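Local coordinates for protein prolyl oligopeptidase (Novosphingobium capsulatum, PDB 1YR2) that probably hydrolyses oligopeptides on the carboxyl side of proline and, much less readily, of alanine, as a serine endopeptidase of the prolyl oligopeptidase family, at residues F111-A119 and S413-S424. Sequence-based numbering, arbitrary orientation.
Sequences FGLPQRRGA and SGRPGDRHAYLS
P114 lies over the ring of Y422 where the first and last four-stranded sheets of the seven-bladed β-propeller, the non-catalytic domain of prolyl oligopeptidases, pack face against face. P114 CG sits 3.6 Å from the ring centroid and only 7° off its normal, a CH-π contact over the middle of the face; V434 and W447 also pack on this pair. Beside it the buried S413 hydroxyl donates to P114 O in the carbonyl plane, with OG 2.8 Å from that oxygen. S413 OG stands between its own backbone N and carbonyl carbon (chi1 70°), which turns it across to segment 111-119. The L113 and Y422 side chains run past each other in opposite directions, L113 CD2 lying 3.8 Å from Y422 CB and also touching the backbone N of S424.

R116 spans the contact with its chain extended from CG to NE, and NE donates to Y422 OH (2.8 Å), the hydroxyl tilted out of the guanidinium plane. A leucine in place of Y422, with neither ring nor hydroxyl, would probably leave R116 NE without its mate in this contact and P114 CG without a flat face to rest on. H420 CD2 lies 3.4 Å from R116 NH1, over one guanidinium face and toward its rim.

Toward the turn at G118 the packing gives way to charge and water. Here the guanidinium of R415 lies flat beneath R116 O, and R117 NH1, itself bonded to R116 O, comes close to R415 CD. The proximity of two like charges is probably eased by D418, whose OD2 forms a salt bridge with R415 NH2 near the guanidinium plane. Two waters complete this looser side: one accepts from both G118 N and R415 NH1, while the other donates to G118 O and accepts from R415 NH2, its oxygen 3.2 Å from R415 NH2.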
loop_
_atom_site.group_PDB
_atom_site.type_symbol
_atom_site.label_atom_id
_atom_site.label_comp_id
_atom_site.label_asym_id
_atom_site.label_seq_id
_atom_site.Cartn_x
_atom_site.Cartn_y
_atom_site.Cartn_z
ATOM N N PHE A 111 -11.849 -10.469 7.191
ATOM C CA PHE A 111 -12.596 -11.263 6.221
ATOM C C PHE A 111 -12.042 -10.961 4.827
ATOM O O PHE A 111 -11.699 -9.818 4.521
ATOM C CB PHE A 111 -14.098 -10.942 6.264
ATOM C CG PHE A 111 -14.793 -11.432 7.477
ATOM C CD1 PHE A 111 -14.746 -10.694 8.646
ATOM C CD2 PHE A 111 -15.501 -12.622 7.479
ATOM C CE1 PHE A 111 -15.437 -11.140 9.783
ATOM C CE2 PHE A 111 -16.187 -13.045 8.586
ATOM C CZ PHE A 111 -16.130 -12.321 9.740
ATOM N N GLY A 112 -11.939 -11.989 3.993
ATOM C CA GLY A 112 -11.679 -11.797 2.578
ATOM C C GLY A 112 -12.939 -11.535 1.799
ATOM O O GLY A 112 -14.050 -11.751 2.274
ATOM N N LEU A 113 -12.799 -11.066 0.555
ATOM C CA LEU A 113 -13.924 -10.885 -0.307
ATOM C C LEU A 113 -14.519 -12.265 -0.580
ATOM O O LEU A 113 -13.804 -13.190 -0.978
ATOM C CB LEU A 113 -13.542 -10.212 -1.625
ATOM C CG LEU A 113 -13.167 -8.711 -1.617
ATOM C CD1 LEU A 113 -12.246 -8.398 -2.804
ATOM C CD2 LEU A 113 -14.436 -7.795 -1.617
ATOM N N PRO A 114 -15.836 -12.376 -0.426
ATOM C CA PRO A 114 -16.514 -13.641 -0.655
ATOM C C PRO A 114 -16.812 -13.986 -2.109
ATOM O O PRO A 114 -17.035 -13.094 -2.924
ATOM C CB PRO A 114 -17.784 -13.484 0.132
ATOM C CG PRO A 114 -18.020 -12.095 0.239
ATOM C CD PRO A 114 -16.726 -11.376 0.172
ATOM N N GLN A 115 -16.814 -15.273 -2.408
ATOM C CA GLN A 115 -17.162 -15.812 -3.721
ATOM C C GLN A 115 -18.399 -16.669 -3.543
ATOM O O GLN A 115 -18.398 -17.604 -2.742
ATOM C CB GLN A 115 -16.023 -16.646 -4.297
ATOM C CG GLN A 115 -14.780 -15.858 -4.607
ATOM C CD GLN A 115 -14.988 -14.856 -5.747
ATOM O OE1 GLN A 115 -15.835 -15.058 -6.631
ATOM N NE2 GLN A 115 -14.208 -13.789 -5.736
ATOM N N ARG A 116 -19.458 -16.335 -4.259
ATOM C CA ARG A 116 -20.702 -17.145 -4.255
ATOM C C ARG A 116 -20.712 -18.077 -5.471
ATOM O O ARG A 116 -20.518 -17.622 -6.602
ATOM C CB ARG A 116 -21.893 -16.212 -4.303
ATOM C CG ARG A 116 -22.024 -15.359 -3.042
ATOM C CD ARG A 116 -23.090 -14.222 -3.118
ATOM N NE ARG A 116 -23.511 -13.906 -1.759
ATOM C CZ ARG A 116 -24.625 -14.354 -1.172
ATOM N NH1 ARG A 116 -25.505 -15.107 -1.818
ATOM N NH2 ARG A 116 -24.866 -13.995 0.087
ATOM N N ARG A 117 -20.838 -19.384 -5.236
ATOM C CA ARG A 117 -21.017 -20.339 -6.313
ATOM C C ARG A 117 -22.066 -21.351 -5.851
ATOM O O ARG A 117 -21.988 -21.891 -4.749
ATOM C CB ARG A 117 -19.718 -21.055 -6.693
ATOM C CG ARG A 117 -18.560 -20.188 -7.139
ATOM C CD ARG A 117 -18.765 -19.493 -8.516
ATOM N NE ARG A 117 -17.527 -18.848 -8.863
ATOM C CZ ARG A 117 -17.185 -17.651 -8.439
ATOM N NH1 ARG A 117 -18.047 -16.911 -7.745
ATOM N NH2 ARG A 117 -16.016 -17.154 -8.778
ATOM N N GLY A 118 -23.054 -21.593 -6.704
ATOM C CA GLY A 118 -24.139 -22.511 -6.375
ATOM C C GLY A 118 -24.880 -22.120 -5.123
ATOM O O GLY A 118 -25.343 -20.994 -4.988
ATOM N N ALA A 119 -24.926 -23.049 -4.198
ATOM C CA ALA A 119 -25.630 -22.901 -2.938
ATOM C C ALA A 119 -24.752 -22.359 -1.820
ATOM O O ALA A 119 -25.207 -22.258 -0.686
ATOM C CB ALA A 119 -26.204 -24.226 -2.521
ATOM N N SER A 413 -15.837 -8.290 -5.752
ATOM C CA SER A 413 -16.245 -9.636 -6.050
ATOM C C SER A 413 -17.733 -9.605 -6.371
ATOM O O SER A 413 -18.500 -8.732 -5.910
ATOM C CB SER A 413 -15.887 -10.602 -4.924
ATOM O OG SER A 413 -16.641 -10.430 -3.725
ATOM N N GLY A 414 -18.103 -10.521 -7.242
ATOM C CA GLY A 414 -19.465 -10.616 -7.732
ATOM C C GLY A 414 -19.400 -11.204 -9.131
ATOM O O GLY A 414 -18.331 -11.457 -9.672
ATOM N N ARG A 415 -20.560 -11.493 -9.663
ATOM C CA ARG A 415 -20.687 -12.168 -10.942
ATOM C C ARG A 415 -21.797 -11.454 -11.743
ATOM O O ARG A 415 -22.766 -10.931 -11.171
ATOM C CB ARG A 415 -21.137 -13.610 -10.690
ATOM C CG ARG A 415 -20.116 -14.527 -10.098
ATOM C CD ARG A 415 -20.679 -15.932 -9.859
ATOM N NE ARG A 415 -21.843 -15.924 -8.950
ATOM C CZ ARG A 415 -22.721 -16.936 -8.838
ATOM N NH1 ARG A 415 -22.570 -18.040 -9.573
ATOM N NH2 ARG A 415 -23.750 -16.868 -7.989
ATOM N N PRO A 416 -21.700 -11.501 -13.055
ATOM C CA PRO A 416 -22.791 -11.041 -13.892
ATOM C C PRO A 416 -24.052 -11.834 -13.562
ATOM O O PRO A 416 -23.991 -13.024 -13.339
ATOM C CB PRO A 416 -22.317 -11.380 -15.309
ATOM C CG PRO A 416 -20.916 -11.506 -15.242
ATOM C CD PRO A 416 -20.562 -12.002 -13.856
ATOM N N GLY A 417 -25.180 -11.176 -13.484
ATOM C CA GLY A 417 -26.423 -11.862 -13.172
ATOM C C GLY A 417 -26.663 -12.110 -11.685
ATOM O O GLY A 417 -27.716 -12.566 -11.347
ATOM N N ASP A 418 -25.671 -11.865 -10.822
ATOM C CA ASP A 418 -25.799 -12.034 -9.377
ATOM C C ASP A 418 -26.090 -10.658 -8.741
ATOM O O ASP A 418 -25.362 -9.688 -9.005
ATOM C CB ASP A 418 -24.474 -12.619 -8.851
ATOM C CG ASP A 418 -24.542 -13.088 -7.418
ATOM O OD1 ASP A 418 -25.377 -12.584 -6.629
ATOM O OD2 ASP A 418 -23.744 -13.975 -6.992
ATOM N N ARG A 419 -27.078 -10.580 -7.856
ATOM C CA ARG A 419 -27.438 -9.323 -7.197
ATOM C C ARG A 419 -26.573 -8.970 -5.977
ATOM O O ARG A 419 -26.672 -7.876 -5.474
ATOM C CB ARG A 419 -28.905 -9.354 -6.791
ATOM C CG ARG A 419 -29.239 -10.257 -5.601
ATOM C CD ARG A 419 -30.705 -10.630 -5.577
ATOM N NE ARG A 419 -31.013 -11.784 -4.730
ATOM C CZ ARG A 419 -32.249 -12.113 -4.348
ATOM N NH1 ARG A 419 -33.298 -11.386 -4.743
ATOM N NH2 ARG A 419 -32.453 -13.176 -3.574
ATOM N N HIS A 420 -25.737 -9.898 -5.514
ATOM C CA HIS A 420 -24.874 -9.693 -4.349
ATOM C C HIS A 420 -23.476 -9.449 -4.886
ATOM O O HIS A 420 -22.912 -10.285 -5.621
ATOM C CB HIS A 420 -24.877 -10.914 -3.427
ATOM C CG HIS A 420 -26.204 -11.175 -2.801
ATOM N ND1 HIS A 420 -26.887 -10.205 -2.093
ATOM C CD2 HIS A 420 -27.017 -12.255 -2.852
ATOM C CE1 HIS A 420 -28.060 -10.691 -1.713
ATOM N NE2 HIS A 420 -28.151 -11.938 -2.148
ATOM N N ALA A 421 -22.963 -8.265 -4.614
ATOM C CA ALA A 421 -21.561 -7.958 -4.883
ATOM C C ALA A 421 -20.876 -7.426 -3.621
ATOM O O ALA A 421 -21.527 -7.170 -2.615
ATOM C CB ALA A 421 -21.458 -6.959 -6.024
ATOM N N TYR A 422 -19.563 -7.293 -3.670
ATOM C CA TYR A 422 -18.737 -6.945 -2.498
ATOM C C TYR A 422 -17.583 -6.076 -2.973
ATOM O O TYR A 422 -17.085 -6.263 -4.083
ATOM C CB TYR A 422 -18.194 -8.206 -1.827
ATOM C CG TYR A 422 -19.326 -9.124 -1.456
ATOM C CD1 TYR A 422 -20.007 -8.965 -0.255
ATOM C CD2 TYR A 422 -19.829 -10.040 -2.387
ATOM C CE1 TYR A 422 -21.131 -9.769 0.068
ATOM C CE2 TYR A 422 -20.935 -10.824 -2.106
ATOM C CZ TYR A 422 -21.592 -10.674 -0.884
ATOM O OH TYR A 422 -22.688 -11.449 -0.628
ATOM N N LEU A 423 -17.165 -5.144 -2.128
ATOM C CA LEU A 423 -16.090 -4.195 -2.419
ATOM C C LEU A 423 -15.210 -4.097 -1.179
ATOM O O LEU A 423 -15.725 -3.949 -0.067
ATOM C CB LEU A 423 -16.728 -2.824 -2.748
ATOM C CG LEU A 423 -15.912 -1.615 -3.129
ATOM C CD1 LEU A 423 -15.108 -1.942 -4.354
ATOM C CD2 LEU A 423 -16.844 -0.497 -3.560
ATOM N N SER A 424 -13.895 -4.151 -1.352
ATOM C CA SER A 424 -12.958 -3.994 -0.260
ATOM C C SER A 424 -12.593 -2.500 -0.095
ATOM O O SER A 424 -12.242 -1.836 -1.061
ATOM C CB SER A 424 -11.721 -4.862 -0.517
ATOM O OG SER A 424 -10.811 -4.689 0.553
HETATM O O HOH W 1 -23.338 -20.939 -9.498
HETATM O O HOH W 2 -25.613 -19.406 -7.415
#